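PDB 2PAJ: putative cytosine/guanine deaminase from Unidentified, which catalyses the zinc-dependent hydrolytic deamination of 2-amino-4-hydroxypteridines such as isoxanthopterin to the corresponding 2,4-dihydroxypteridines, releasing ammonium. Local coordinates for residues R322-I333 and E385-G394. Sequence-based numbering, arbitrary orientation.
Sequences REMADAGVPVSI and EVIHWGTAGG
Arg322 reaches Glu385 from the opposite direction in a salt bridge to OE1, although the exact position of its NH2 is doubtful. The arginine chain, bent at chi3, also brings the guanidinium obliquely against CH2 of the Trp389 ring, the two planes 23° apart. Ala325, on the short helix 324-327, adds its methyl to the same end of the indole, CB 3.7 Å from CZ2 of Trp389. After the helix the chain enters strand 331-333. Here Val331 covers one face of Trp389: CG1, anti to its own backbone N (chi1 178°), makes a CH-pi contact 3.7 Å from the centroid of the five-membered ring. Glu385 OE2 sits above the opposite face, offset toward the rim. Ser332 packs its CB 3.4 Å from CA of Gly394, while its OG is hydrogen-bonded to OG1 of Thr75 and the carbonyl O of Val304. Ile333 lays CD1 3.8 Å from CB of Trp389, and a water joins Ile333 N (2.9 Å) to Trp389 O (2.7 Å). Strand 331-333 pairs in parallel with strand 303-306 and crosses segment 385-394, part of helix 383-398, at 88°, joining the last strand of the amidohydrolase TIM barrel to a later helix packed outside it.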
ATOM      1  N   ARG A 322       0.801  19.107   2.339  1.00 79.95           N
ATOM      2  CA  ARG A 322      -0.351  20.000   2.372  1.00 78.86           C
ATOM      3  C   ARG A 322      -0.075  21.280   1.615  1.00 77.05           C
ATOM      4  O   ARG A 322       0.144  22.339   2.197  1.00 78.47           O
ATOM      5  CB  ARG A 322      -0.810  20.338   3.800  1.00 79.37           C
ATOM      6  CG  ARG A 322      -2.070  21.196   3.741  1.00 79.47           C
ATOM      7  CD  ARG A 322      -2.941  21.116   4.955  1.00 79.29           C
ATOM      8  NE  ARG A 322      -3.600  19.827   5.145  1.00 80.31           N
ATOM      9  CZ  ARG A 322      -3.078  18.821   5.843  1.00 82.75           C
ATOM     10  NH1 ARG A 322      -1.870  18.959   6.398  1.00 82.71           N
ATOM     11  NH2 ARG A 322      -3.786  17.706   6.053  1.00 81.90           N
ATOM     12  N   GLU A 323      -0.082  21.132   0.302  1.00 74.47           N
ATOM     13  CA  GLU A 323       0.124  22.183  -0.679  1.00 71.78           C
ATOM     14  C   GLU A 323      -0.354  21.426  -1.894  1.00 68.69           C
ATOM     15  O   GLU A 323      -1.145  21.933  -2.693  1.00 68.90           O
ATOM     16  CB  GLU A 323       1.594  22.548  -0.805  1.00 72.52           C
ATOM     17  CG  GLU A 323       2.039  23.455   0.307  1.00 76.45           C
ATOM     18  CD  GLU A 323       3.527  23.390   0.533  1.00 79.81           C
ATOM     19  OE1 GLU A 323       4.281  23.951  -0.309  1.00 82.31           O
ATOM     20  OE2 GLU A 323       3.937  22.763   1.547  1.00 80.53           O
ATOM     21  N   MET A 324       0.101  20.181  -1.992  1.00 63.79           N
ATOM     22  CA  MET A 324      -0.320  19.306  -3.065  1.00 59.50           C
ATOM     23  C   MET A 324      -1.782  18.996  -2.776  1.00 58.22           C
ATOM     24  O   MET A 324      -2.637  19.068  -3.656  1.00 58.13           O
ATOM     25  CB  MET A 324       0.495  18.014  -3.046  1.00 56.78           C
ATOM     26  CG  MET A 324       1.976  18.228  -3.275  1.00 56.36           C
ATOM     27  SD  MET A 324       2.861  16.741  -3.769  1.00 53.91           S
ATOM     28  CE  MET A 324       3.788  16.362  -2.367  1.00 53.04           C
ATOM     29  N   ALA A 325      -2.061  18.664  -1.522  1.00 57.90           N
ATOM     30  CA  ALA A 325      -3.412  18.341  -1.102  1.00 58.08           C
ATOM     31  C   ALA A 325      -4.311  19.547  -1.320  1.00 58.96           C
ATOM     32  O   ALA A 325      -5.455  19.405  -1.758  1.00 59.58           O
ATOM     33  CB  ALA A 325      -3.418  17.938   0.366  1.00 57.29           C
ATOM     34  N   ASP A 326      -3.792  20.738  -1.028  1.00 59.55           N
ATOM     35  CA  ASP A 326      -4.573  21.959  -1.196  1.00 59.29           C
ATOM     36  C   ASP A 326      -4.712  22.305  -2.662  1.00 59.27           C
ATOM     37  O   ASP A 326      -5.729  22.865  -3.087  1.00 59.74           O
ATOM     38  CB  ASP A 326      -3.916  23.119  -0.454  1.00 60.01           C
ATOM     39  CG  ASP A 326      -3.930  22.922   1.045  1.00 61.21           C
ATOM     40  OD1 ASP A 326      -5.011  22.568   1.572  1.00 61.52           O
ATOM     41  OD2 ASP A 326      -2.872  23.117   1.691  1.00 60.41           O
ATOM     42  N   ALA A 327      -3.676  21.970  -3.426  1.00 58.53           N
ATOM     43  CA  ALA A 327      -3.658  22.214  -4.855  1.00 56.12           C
ATOM     44  C   ALA A 327      -4.695  21.310  -5.501  1.00 55.40           C
ATOM     45  O   ALA A 327      -5.185  21.592  -6.588  1.00 55.86           O
ATOM     46  CB  ALA A 327      -2.281  21.919  -5.412  1.00 55.15           C
ATOM     47  N   GLY A 328      -5.031  20.221  -4.823  1.00 54.70           N
ATOM     48  CA  GLY A 328      -6.023  19.321  -5.364  1.00 53.39           C
ATOM     49  C   GLY A 328      -5.468  18.014  -5.889  1.00 53.21           C
ATOM     50  O   GLY A 328      -6.221  17.177  -6.378  1.00 53.73           O
ATOM     51  N   VAL A 329      -4.163  17.814  -5.795  1.00 50.66           N
ATOM     52  CA  VAL A 329      -3.619  16.571  -6.292  1.00 50.58           C
ATOM     53  C   VAL A 329      -3.898  15.440  -5.304  1.00 51.75           C
ATOM     54  O   VAL A 329      -3.749  15.616  -4.096  1.00 50.62           O
ATOM     55  CB  VAL A 329      -2.098  16.692  -6.568  1.00 49.70           C
ATOM     56  CG1 VAL A 329      -1.606  18.057  -6.165  1.00 45.95           C
ATOM     57  CG2 VAL A 329      -1.331  15.596  -5.842  1.00 46.06           C
ATOM     58  N   PRO A 330      -4.333  14.268  -5.811  1.00 52.69           N
ATOM     59  CA  PRO A 330      -4.626  13.112  -4.958  1.00 51.58           C
ATOM     60  C   PRO A 330      -3.419  12.634  -4.149  1.00 51.94           C
ATOM     61  O   PRO A 330      -2.319  12.460  -4.677  1.00 52.80           O
ATOM     62  CB  PRO A 330      -5.141  12.059  -5.947  1.00 50.89           C
ATOM     63  CG  PRO A 330      -4.604  12.497  -7.263  1.00 51.49           C
ATOM     64  CD  PRO A 330      -4.711  13.990  -7.207  1.00 52.12           C
ATOM     65  N   VAL A 331      -3.652  12.427  -2.857  1.00 50.53           N
ATOM     66  CA  VAL A 331      -2.623  12.003  -1.922  1.00 47.78           C
ATOM     67  C   VAL A 331      -2.935  10.637  -1.322  1.00 47.46           C
ATOM     68  O   VAL A 331      -4.033  10.401  -0.826  1.00 48.19           O
ATOM     69  CB  VAL A 331      -2.493  13.036  -0.777  1.00 47.13           C
ATOM     70  CG1 VAL A 331      -1.454  12.579   0.234  1.00 46.10           C
ATOM     71  CG2 VAL A 331      -2.139  14.406  -1.350  1.00 45.23           C
ATOM     72  N   SER A 332      -1.966   9.733  -1.383  1.00 46.72           N
ATOM     73  CA  SER A 332      -2.133   8.401  -0.826  1.00 46.61           C
ATOM     74  C   SER A 332      -0.963   8.140   0.104  1.00 47.58           C
ATOM     75  O   SER A 332       0.028   8.863   0.087  1.00 47.26           O
ATOM     76  CB  SER A 332      -2.185   7.331  -1.934  1.00 47.28           C
ATOM     77  OG  SER A 332      -0.961   7.210  -2.645  1.00 47.46           O
ATOM     78  N   ILE A 333      -1.079   7.106   0.921  1.00 48.66           N
ATOM     79  CA  ILE A 333      -0.024   6.792   1.858  1.00 49.46           C
ATOM     80  C   ILE A 333       0.655   5.452   1.594  1.00 49.72           C
ATOM     81  O   ILE A 333       0.031   4.482   1.179  1.00 49.01           O
ATOM     82  CB  ILE A 333      -0.576   6.851   3.304  1.00 49.74           C
ATOM     83  CG1 ILE A 333      -1.055   8.269   3.586  1.00 48.90           C
ATOM     84  CG2 ILE A 333       0.497   6.478   4.311  1.00 48.17           C
ATOM     85  CD1 ILE A 333      -1.521   8.482   4.979  1.00 50.49           C
ATOM     86  N   GLU A 385      -8.758  13.745   7.857  1.00 54.18           N
ATOM     87  CA  GLU A 385      -7.978  14.208   6.727  1.00 54.76           C
ATOM     88  C   GLU A 385      -6.971  13.130   6.355  1.00 54.29           C
ATOM     89  O   GLU A 385      -6.841  12.748   5.202  1.00 54.56           O
ATOM     90  CB  GLU A 385      -7.259  15.474   7.159  1.00 58.28           C
ATOM     91  CG  GLU A 385      -7.265  16.605   6.173  1.00 62.69           C
ATOM     92  CD  GLU A 385      -6.214  16.427   5.127  1.00 64.03           C
ATOM     93  OE1 GLU A 385      -5.838  17.427   4.472  1.00 65.30           O
ATOM     94  OE2 GLU A 385      -5.775  15.271   4.963  1.00 63.92           O
ATOM     95  N   VAL A 386      -6.265  12.639   7.359  1.00 54.04           N
ATOM     96  CA  VAL A 386      -5.259  11.607   7.177  1.00 53.76           C
ATOM     97  C   VAL A 386      -5.851  10.219   6.932  1.00 55.40           C
ATOM     98  O   VAL A 386      -5.308   9.434   6.159  1.00 56.54           O
ATOM     99  CB  VAL A 386      -4.338  11.571   8.405  1.00 51.83           C
ATOM    100  CG1 VAL A 386      -3.282  10.497   8.253  1.00 50.60           C
ATOM    101  CG2 VAL A 386      -3.703  12.944   8.592  1.00 51.56           C
ATOM    102  N   ILE A 387      -6.963   9.915   7.590  1.00 55.39           N
ATOM    103  CA  ILE A 387      -7.599   8.620   7.412  1.00 53.77           C
ATOM    104  C   ILE A 387      -8.036   8.498   5.963  1.00 52.91           C
ATOM    105  O   ILE A 387      -8.078   7.410   5.406  1.00 52.49           O
ATOM    106  CB  ILE A 387      -8.829   8.453   8.344  1.00 53.69           C
ATOM    107  CG1 ILE A 387      -8.375   8.337   9.801  1.00 52.99           C
ATOM    108  CG2 ILE A 387      -9.610   7.209   7.960  1.00 51.63           C
ATOM    109  CD1 ILE A 387      -9.522   8.270  10.795  1.00 53.95           C
ATOM    110  N   HIS A 388      -8.352   9.628   5.351  1.00 52.38           N
ATOM    111  CA  HIS A 388      -8.775   9.633   3.961  1.00 51.89           C
ATOM    112  C   HIS A 388      -7.604   9.230   3.088  1.00 50.70           C
ATOM    113  O   HIS A 388      -7.729   8.359   2.232  1.00 50.70           O
ATOM    114  CB  HIS A 388      -9.248  11.023   3.544  1.00 52.47           C
ATOM    115  CG  HIS A 388      -9.857  11.050   2.185  1.00 54.05           C
ATOM    116  ND1 HIS A 388      -9.432  11.908   1.195  1.00 55.52           N
ATOM    117  CD2 HIS A 388     -10.837  10.297   1.640  1.00 54.49           C
ATOM    118  CE1 HIS A 388     -10.125  11.681   0.094  1.00 55.50           C
ATOM    119  NE2 HIS A 388     -10.983  10.708   0.339  1.00 57.04           N
ATOM    120  N   TRP A 389      -6.467   9.881   3.313  1.00 48.37           N
ATOM    121  CA  TRP A 389      -5.254   9.607   2.555  1.00 46.27           C
ATOM    122  C   TRP A 389      -4.854   8.143   2.637  1.00 45.68           C
ATOM    123  O   TRP A 389      -4.463   7.547   1.637  1.00 45.05           O
ATOM    124  CB  TRP A 389      -4.108  10.467   3.076  1.00 45.71           C
ATOM    125  CG  TRP A 389      -4.277  11.916   2.808  1.00 48.28           C
ATOM    126  CD1 TRP A 389      -5.119  12.488   1.896  1.00 46.72           C
ATOM    127  CD2 TRP A 389      -3.513  12.991   3.370  1.00 49.23           C
ATOM    128  NE1 TRP A 389      -4.926  13.848   1.844  1.00 47.88           N
ATOM    129  CE2 TRP A 389      -3.942  14.189   2.734  1.00 49.45           C
ATOM    130  CE3 TRP A 389      -2.499  13.064   4.340  1.00 49.84           C
ATOM    131  CZ2 TRP A 389      -3.392  15.451   3.040  1.00 50.65           C
ATOM    132  CZ3 TRP A 389      -1.953  14.312   4.642  1.00 51.69           C
ATOM    133  CH2 TRP A 389      -2.401  15.491   3.988  1.00 50.96           C
ATOM    134  N   GLY A 390      -4.979   7.567   3.830  1.00 45.04           N
ATOM    135  CA  GLY A 390      -4.593   6.181   4.049  1.00 44.32           C
ATOM    136  C   GLY A 390      -5.581   5.121   3.618  1.00 43.19           C
ATOM    137  O   GLY A 390      -5.268   3.927   3.653  1.00 42.12           O
ATOM    138  N   THR A 391      -6.766   5.552   3.204  1.00 43.08           N
ATOM    139  CA  THR A 391      -7.797   4.619   2.774  1.00 44.13           C
ATOM    140  C   THR A 391      -8.339   4.941   1.382  1.00 44.60           C
ATOM    141  O   THR A 391      -7.724   4.585   0.387  1.00 45.12           O
ATOM    142  CB  THR A 391      -8.976   4.555   3.804  1.00 44.02           C
ATOM    143  OG1 THR A 391      -9.574   5.847   3.931  1.00 42.92           O
ATOM    144  CG2 THR A 391      -8.471   4.121   5.180  1.00 40.73           C
ATOM    145  N   ALA A 392      -9.480   5.625   1.321  1.00 45.67           N
ATOM    146  CA  ALA A 392     -10.131   5.980   0.062  1.00 45.87           C
ATOM    147  C   ALA A 392      -9.257   6.787  -0.902  1.00 47.71           C
ATOM    148  O   ALA A 392      -9.416   6.691  -2.117  1.00 48.36           O
ATOM    149  CB  ALA A 392     -11.410   6.729   0.362  1.00 43.39           C
ATOM    150  N   GLY A 393      -8.346   7.591  -0.364  1.00 48.34           N
ATOM    151  CA  GLY A 393      -7.465   8.372  -1.212  1.00 48.49           C
ATOM    152  C   GLY A 393      -6.534   7.469  -1.996  1.00 49.85           C
ATOM    153  O   GLY A 393      -6.333   7.652  -3.192  1.00 51.19           O
ATOM    154  N   GLY A 394      -5.964   6.478  -1.325  1.00 50.63           N
ATOM    155  CA  GLY A 394      -5.060   5.570  -2.003  1.00 51.58           C
ATOM    156  C   GLY A 394      -5.785   4.687  -2.996  1.00 52.48           C
ATOM    157  O   GLY A 394      -5.256   4.356  -4.052  1.00 52.78           O
TER
HETATM  158  O   HOH W   1      -3.260   5.295   0.618  1.00 40.16           O